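PDB 6UZI: dihydrolipoyl dehydrogenase from Elizabethkingia anophelis NUHP1, which probably uses FAD and NAD(+) to reoxidise the dihydrolipoyl groups carried on lysines of partner proteins, producing NADH. Local coordinates for residues E180-L185 against G272-V277; I28-L33 against F338-L343. All coordinates share one frame; numbering follows the deposited sequence.

Contact 1 (E180-L185 against G272-V277)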
loop_
_atom_site.group_PDB
_atom_site.type_symbol
_atom_site.label_atom_id
_atom_site.label_comp_id
_atom_site.label_asym_id
_atom_site.label_seq_id
_atom_site.Cartn_x
_atom_site.Cartn_y
_atom_site.Cartn_z
ATOM N N GLU A 180 -26.328 -17.961 -1.996
ATOM C CA GLU A 180 -26.014 -18.307 -3.377
ATOM C C GLU A 180 -25.475 -17.075 -4.089
ATOM O O GLU A 180 -25.713 -15.937 -3.669
ATOM C CB GLU A 180 -27.236 -18.861 -4.121
ATOM C CG GLU A 180 -28.392 -17.880 -4.245
ATOM C CD GLU A 180 -29.548 -18.429 -5.068
ATOM O OE1 GLU A 180 -29.423 -19.553 -5.601
ATOM O OE2 GLU A 180 -30.592 -17.747 -5.162
ATOM N N VAL A 181 -24.706 -17.317 -5.145
ATOM C CA VAL A 181 -24.221 -16.230 -5.993
ATOM C C VAL A 181 -25.366 -15.791 -6.897
ATOM O O VAL A 181 -25.909 -16.620 -7.641
ATOM C CB VAL A 181 -23.008 -16.653 -6.832
ATOM C CG1 VAL A 181 -22.693 -15.569 -7.863
ATOM C CG2 VAL A 181 -21.805 -16.932 -5.936
ATOM N N PRO A 182 -25.792 -14.531 -6.845
ATOM C CA PRO A 182 -26.943 -14.106 -7.653
ATOM C C PRO A 182 -26.695 -14.296 -9.141
ATOM O O PRO A 182 -25.576 -14.133 -9.631
ATOM C CB PRO A 182 -27.091 -12.621 -7.306
ATOM C CG PRO A 182 -26.447 -12.484 -5.972
ATOM C CD PRO A 182 -25.295 -13.450 -5.982
ATOM N N LYS A 183 -27.760 -14.642 -9.868
ATOM C CA LYS A 183 -27.656 -14.666 -11.321
ATOM C C LYS A 183 -27.609 -13.250 -11.876
ATOM O O LYS A 183 -26.748 -12.924 -12.700
ATOM C CB LYS A 183 -28.812 -15.459 -11.921
ATOM C CG LYS A 183 -28.824 -16.904 -11.478
ATOM C CD LYS A 183 -29.863 -17.740 -12.224
ATOM C CE LYS A 183 -31.288 -17.360 -11.861
ATOM N NZ LYS A 183 -32.237 -18.423 -12.293
ATOM N N HIS A 184 -28.490 -12.378 -11.390
ATOM C CA HIS A 184 -28.489 -10.976 -11.796
ATOM C C HIS A 184 -28.796 -10.125 -10.571
ATOM O O HIS A 184 -29.936 -10.099 -10.099
ATOM C CB HIS A 184 -29.509 -10.725 -12.907
ATOM C CG HIS A 184 -29.453 -9.340 -13.471
ATOM N ND1 HIS A 184 -30.320 -8.896 -14.447
ATOM C CD2 HIS A 184 -28.619 -8.305 -13.212
ATOM C CE1 HIS A 184 -30.028 -7.647 -14.760
ATOM N NE2 HIS A 184 -29.000 -7.265 -14.024
ATOM N N LEU A 185 -27.785 -9.422 -10.064
ATOM C CA LEU A 185 -27.942 -8.551 -8.907
ATOM C C LEU A 185 -28.205 -7.132 -9.393
ATOM O O LEU A 185 -27.420 -6.581 -10.171
ATOM C CB LEU A 185 -26.701 -8.578 -8.017
ATOM C CG LEU A 185 -26.682 -7.606 -6.826
ATOM C CD1 LEU A 185 -27.758 -7.979 -5.811
ATOM C CD2 LEU A 185 -25.310 -7.545 -6.163
ATOM N N GLY A 272 -34.090 -8.892 -11.980
ATOM C CA GLY A 272 -33.026 -9.710 -11.439
ATOM C C GLY A 272 -33.605 -10.669 -10.422
ATOM O O GLY A 272 -34.806 -10.660 -10.141
ATOM N N ASP A 273 -32.742 -11.536 -9.897
ATOM C CA ASP A 273 -33.144 -12.443 -8.836
ATOM C C ASP A 273 -32.743 -11.941 -7.452
ATOM O O ASP A 273 -33.131 -12.558 -6.450
ATOM C CB ASP A 273 -32.571 -13.841 -9.087
ATOM C CG ASP A 273 -31.064 -13.847 -9.163
ATOM O OD1 ASP A 273 -30.458 -14.896 -8.858
ATOM O OD2 ASP A 273 -30.488 -12.797 -9.520
ATOM N N TYR A 274 -31.963 -10.860 -7.376
ATOM C CA TYR A 274 -31.628 -10.211 -6.114
ATOM C C TYR A 274 -31.533 -8.710 -6.341
ATOM O O TYR A 274 -30.985 -8.265 -7.354
ATOM C CB TYR A 274 -30.305 -10.729 -5.534
ATOM C CG TYR A 274 -30.417 -12.087 -4.910
ATOM C CD1 TYR A 274 -30.832 -12.234 -3.590
ATOM C CD2 TYR A 274 -30.127 -13.229 -5.638
ATOM C CE1 TYR A 274 -30.955 -13.493 -3.008
ATOM C CE2 TYR A 274 -30.244 -14.489 -5.066
ATOM C CZ TYR A 274 -30.659 -14.614 -3.753
ATOM O OH TYR A 274 -30.779 -15.861 -3.186
ATOM N N CYS A 275 -32.053 -7.932 -5.393
ATOM C CA CYS A 275 -32.000 -6.475 -5.461
ATOM C C CYS A 275 -31.460 -5.906 -4.156
ATOM O O CYS A 275 -32.058 -6.106 -3.092
ATOM C CB CYS A 275 -33.373 -5.881 -5.766
ATOM S SG CYS A 275 -33.307 -4.081 -5.766
ATOM N N LEU A 276 -30.347 -5.179 -4.247
ATOM C CA LEU A 276 -29.679 -4.553 -3.108
ATOM C C LEU A 276 -29.922 -3.047 -3.135
ATOM O O LEU A 276 -29.597 -2.377 -4.123
ATOM C CB LEU A 276 -28.182 -4.864 -3.128
ATOM C CG LEU A 276 -27.202 -4.040 -2.286
ATOM C CD1 LEU A 276 -27.431 -4.202 -0.796
ATOM C CD2 LEU A 276 -25.779 -4.443 -2.651
ATOM N N VAL A 277 -30.470 -2.522 -2.048
ATOM C CA VAL A 277 -30.782 -1.102 -1.908
ATOM C C VAL A 277 -29.644 -0.414 -1.154
ATOM O O VAL A 277 -29.445 -0.639 0.045
ATOM C CB VAL A 277 -32.120 -0.900 -1.191
ATOM C CG1 VAL A 277 -32.458 0.571 -1.140
ATOM C CG2 VAL A 277 -33.203 -1.704 -1.876
#
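Asp273 turns its carboxylate onto the backbone amides of Lys183 and His184 and takes one on each oxygen. Lys183 N reaches OD1 of Asp273 at 2.9 Å, and His184 N reaches OD2 of Asp273 at 2.8 Å. Both bonds are nearly straight and come in on the syn sides, the second tilted further, 35° out of the carboxylate plane. With CG of Asp273 set between its own backbone N and carbonyl carbon (chi1 59°), the carboxylate reaches the backbone where the loop runs into strand 184-188.

Beside it, the ring of Tyr274 lies crosswise to Pro182, whose CB comes to 3.5 Å from CD2 of the tyrosine. At the far end of the ring OH of Tyr274 donates to OE2 of Glu180 at 2.7 Å, on the anti side; that oxygen sits in the ring plane at its edge, while the carboxylate plane is turned 83° from that of the ring. Arg168 adds a cation-pi contact to Tyr274. Leu185 puts CD1 across CB of Tyr274 at 3.8 Å, and His184 O draws weak bonds from the amides of Asp273 and Tyr274.

Leu185 and Tyr274 pair in parallel, joining adjacent strands of a Rossmann-type sheet, 184-188 being the middle one of five; Leu276 touches the glycine-rich turn that by prediction binds NAD(+).

Contact 2 (I28-L33 against F338-L343)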
loop_
_atom_site.group_PDB
_atom_site.type_symbol
_atom_site.label_atom_id
_atom_site.label_comp_id
_atom_site.label_asym_id
_atom_site.label_seq_id
_atom_site.Cartn_x
_atom_site.Cartn_y
_atom_site.Cartn_z
ATOM N N ILE A 28 -11.887 3.859 25.241
ATOM C CA ILE A 28 -10.497 3.554 25.571
ATOM C C ILE A 28 -9.739 4.831 25.890
ATOM O O ILE A 28 -8.972 4.896 26.860
ATOM C CB ILE A 28 -9.829 2.780 24.419
ATOM C CG1 ILE A 28 -10.466 1.401 24.262
ATOM C CG2 ILE A 28 -8.338 2.658 24.646
ATOM C CD1 ILE A 28 -9.955 0.636 23.070
ATOM N N ARG A 29 -9.949 5.873 25.087
ATOM C CA ARG A 29 -9.262 7.130 25.341
ATOM C C ARG A 29 -9.725 7.764 26.648
ATOM O O ARG A 29 -8.919 8.386 27.351
ATOM C CB ARG A 29 -9.469 8.074 24.157
ATOM C CG ARG A 29 -8.554 9.281 24.151
ATOM C CD ARG A 29 -7.166 8.887 23.731
ATOM N NE ARG A 29 -6.245 10.005 23.888
ATOM C CZ ARG A 29 -5.341 10.100 24.857
ATOM N NH1 ARG A 29 -5.232 9.132 25.755
ATOM N NH2 ARG A 29 -4.546 11.158 24.921
ATOM N N CYS A 30 -11.005 7.606 27.003
ATOM C CA CYS A 30 -11.474 8.089 28.300
ATOM C C CYS A 30 -10.842 7.301 29.437
ATOM O O CYS A 30 -10.472 7.872 30.470
ATOM C CB CYS A 30 -13.000 8.015 28.383
ATOM S SG CYS A 30 -13.844 9.355 27.521
ATOM N N ALA A 31 -10.731 5.984 29.271
ATOM C CA ALA A 31 -10.061 5.176 30.279
ATOM C C ALA A 31 -8.574 5.529 30.380
ATOM O O ALA A 31 -8.012 5.547 31.482
ATOM C CB ALA A 31 -10.258 3.694 29.965
ATOM N N GLN A 32 -7.919 5.812 29.247
ATOM C CA GLN A 32 -6.502 6.162 29.296
ATOM C C GLN A 32 -6.277 7.483 30.020
ATOM O O GLN A 32 -5.223 7.683 30.634
ATOM C CB GLN A 32 -5.908 6.221 27.889
ATOM C CG GLN A 32 -5.824 4.875 27.176
ATOM C CD GLN A 32 -5.217 4.983 25.777
ATOM O OE1 GLN A 32 -5.109 6.073 25.213
ATOM N NE2 GLN A 32 -4.856 3.839 25.199
ATOM N N LEU A 33 -7.248 8.391 29.968
ATOM C CA LEU A 33 -7.116 9.692 30.609
ATOM C C LEU A 33 -7.554 9.677 32.068
ATOM O O LEU A 33 -7.443 10.702 32.745
ATOM C CB LEU A 33 -7.899 10.747 29.822
ATOM C CG LEU A 33 -7.324 11.005 28.420
ATOM C CD1 LEU A 33 -8.306 11.741 27.527
ATOM C CD2 LEU A 33 -6.021 11.784 28.506
ATOM N N PHE A 338 -11.145 12.982 20.198
ATOM C CA PHE A 338 -11.291 14.417 20.405
ATOM C C PHE A 338 -12.106 14.706 21.660
ATOM O O PHE A 338 -11.706 15.524 22.499
ATOM C CB PHE A 338 -11.938 15.058 19.173
ATOM C CG PHE A 338 -12.149 16.544 19.294
ATOM C CD1 PHE A 338 -11.200 17.432 18.808
ATOM C CD2 PHE A 338 -13.297 17.058 19.889
ATOM C CE1 PHE A 338 -11.390 18.808 18.918
ATOM C CE2 PHE A 338 -13.488 18.428 20.003
ATOM C CZ PHE A 338 -12.537 19.302 19.516
ATOM N N VAL A 339 -13.260 14.045 21.805
ATOM C CA VAL A 339 -14.111 14.329 22.958
ATOM C C VAL A 339 -13.421 13.918 24.255
ATOM O O VAL A 339 -13.417 14.675 25.237
ATOM C CB VAL A 339 -15.484 13.651 22.801
ATOM C CG1 VAL A 339 -16.259 13.737 24.098
ATOM C CG2 VAL A 339 -16.279 14.331 21.697
ATOM N N ALA A 340 -12.784 12.744 24.265
ATOM C CA ALA A 340 -12.115 12.278 25.476
ATOM C C ALA A 340 -11.043 13.263 25.924
ATOM O O ALA A 340 -10.963 13.615 27.107
ATOM C CB ALA A 340 -11.509 10.892 25.244
ATOM N N GLU A 341 -10.210 13.727 24.990
ATOM C CA GLU A 341 -9.171 14.680 25.361
ATOM C C GLU A 341 -9.767 16.023 25.758
ATOM O O GLU A 341 -9.261 16.677 26.678
ATOM C CB GLU A 341 -8.180 14.827 24.207
ATOM C CG GLU A 341 -7.297 13.606 24.041
ATOM C CD GLU A 341 -6.465 13.639 22.790
ATOM O OE1 GLU A 341 -6.412 14.702 22.145
ATOM O OE2 GLU A 341 -5.864 12.597 22.448
ATOM N N THR A 342 -10.872 16.418 25.121
ATOM C CA THR A 342 -11.570 17.630 25.529
ATOM C C THR A 342 -12.109 17.496 26.948
ATOM O O THR A 342 -11.994 18.426 27.754
ATOM C CB THR A 342 -12.700 17.930 24.540
ATOM O OG1 THR A 342 -12.149 18.458 23.327
ATOM C CG2 THR A 342 -13.711 18.920 25.129
ATOM N N LEU A 343 -12.688 16.338 27.277
ATOM C CA LEU A 343 -13.184 16.109 28.630
ATOM C C LEU A 343 -12.067 16.175 29.655
ATOM O O LEU A 343 -12.317 16.466 30.830
ATOM C CB LEU A 343 -13.880 14.750 28.713
ATOM C CG LEU A 343 -15.249 14.654 28.052
ATOM C CD1 LEU A 343 -15.739 13.222 28.063
ATOM C CD2 LEU A 343 -16.183 15.551 28.807
#
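The guanidinium of Arg29 is the flat group facing Glu341: CG of Leu33, four residues on, lies over one of its faces toward the rim, and at its edge, in plane, lie OE2 of Glu341 and CB of Gln32. The arginine takes the glutamate side-on, with two nitrogens on a single oxygen. NE of Arg29 donates to the anti lone pair of OE2 of Glu341 at 3.0 Å, whereas NH2 of Arg29, at 3.2 Å from the same OE2, meets it from above the carboxylate plane. The two planes are turned 85° against each other. Arg29 bends its chain at chi2 (75°), bringing the guanidinium beside Gln32, whose OE1 takes a weak bond from NH1. On the other oxygen, OE1, Glu341 forms a salt bridge with Arg448 of the second subunit, so both oxygens of the carboxylate are held by arginines, which would probably favour its charged form.

Next to the ion pair the helices meet through small groups. CB of Ala340 fits between CG of Arg29, at 3.5 Å, and SG of Cys30, at 3.6 Å from that same methyl carbon. Leu33 lays CD1 over the Ala340 backbone, and CD1 of Leu343 approaches the sulfur from the other helix. Ile149 of strand 148-150 also touches Cys30.

The segment axes run nearly parallel, 24° apart and 8.6 Å at closest approach, a spacing that the alanine suits. Helix 21-32 follows the glycine-rich turn that binds FAD, and helix 329-343 starts at Ala329, which binds FAD, so the pair is two helices of the FAD-binding Rossmann-type domain packed side by side, with their polar edge at the subunit interface.

From the N terminus, the chain first enters the FAD-binding fold and runs through helix 21-32, the first half of contact 2. It then leaves for the NAD-type fold, where contact 1 closes its loop: strand 184-188 is joined by strand 274-277 after 86 intervening residues. Only later does the chain come back, through strand 316-318, to helix 329-343, which completes contact 2 across 304 residues. The loop of contact 1 therefore lies wholly within that of contact 2. Their centres are 44 Å apart, on opposite sides of the chain's centre: contact 1 fastens two strands of one sheet, contact 2 two helices of the other nucleotide-binding fold.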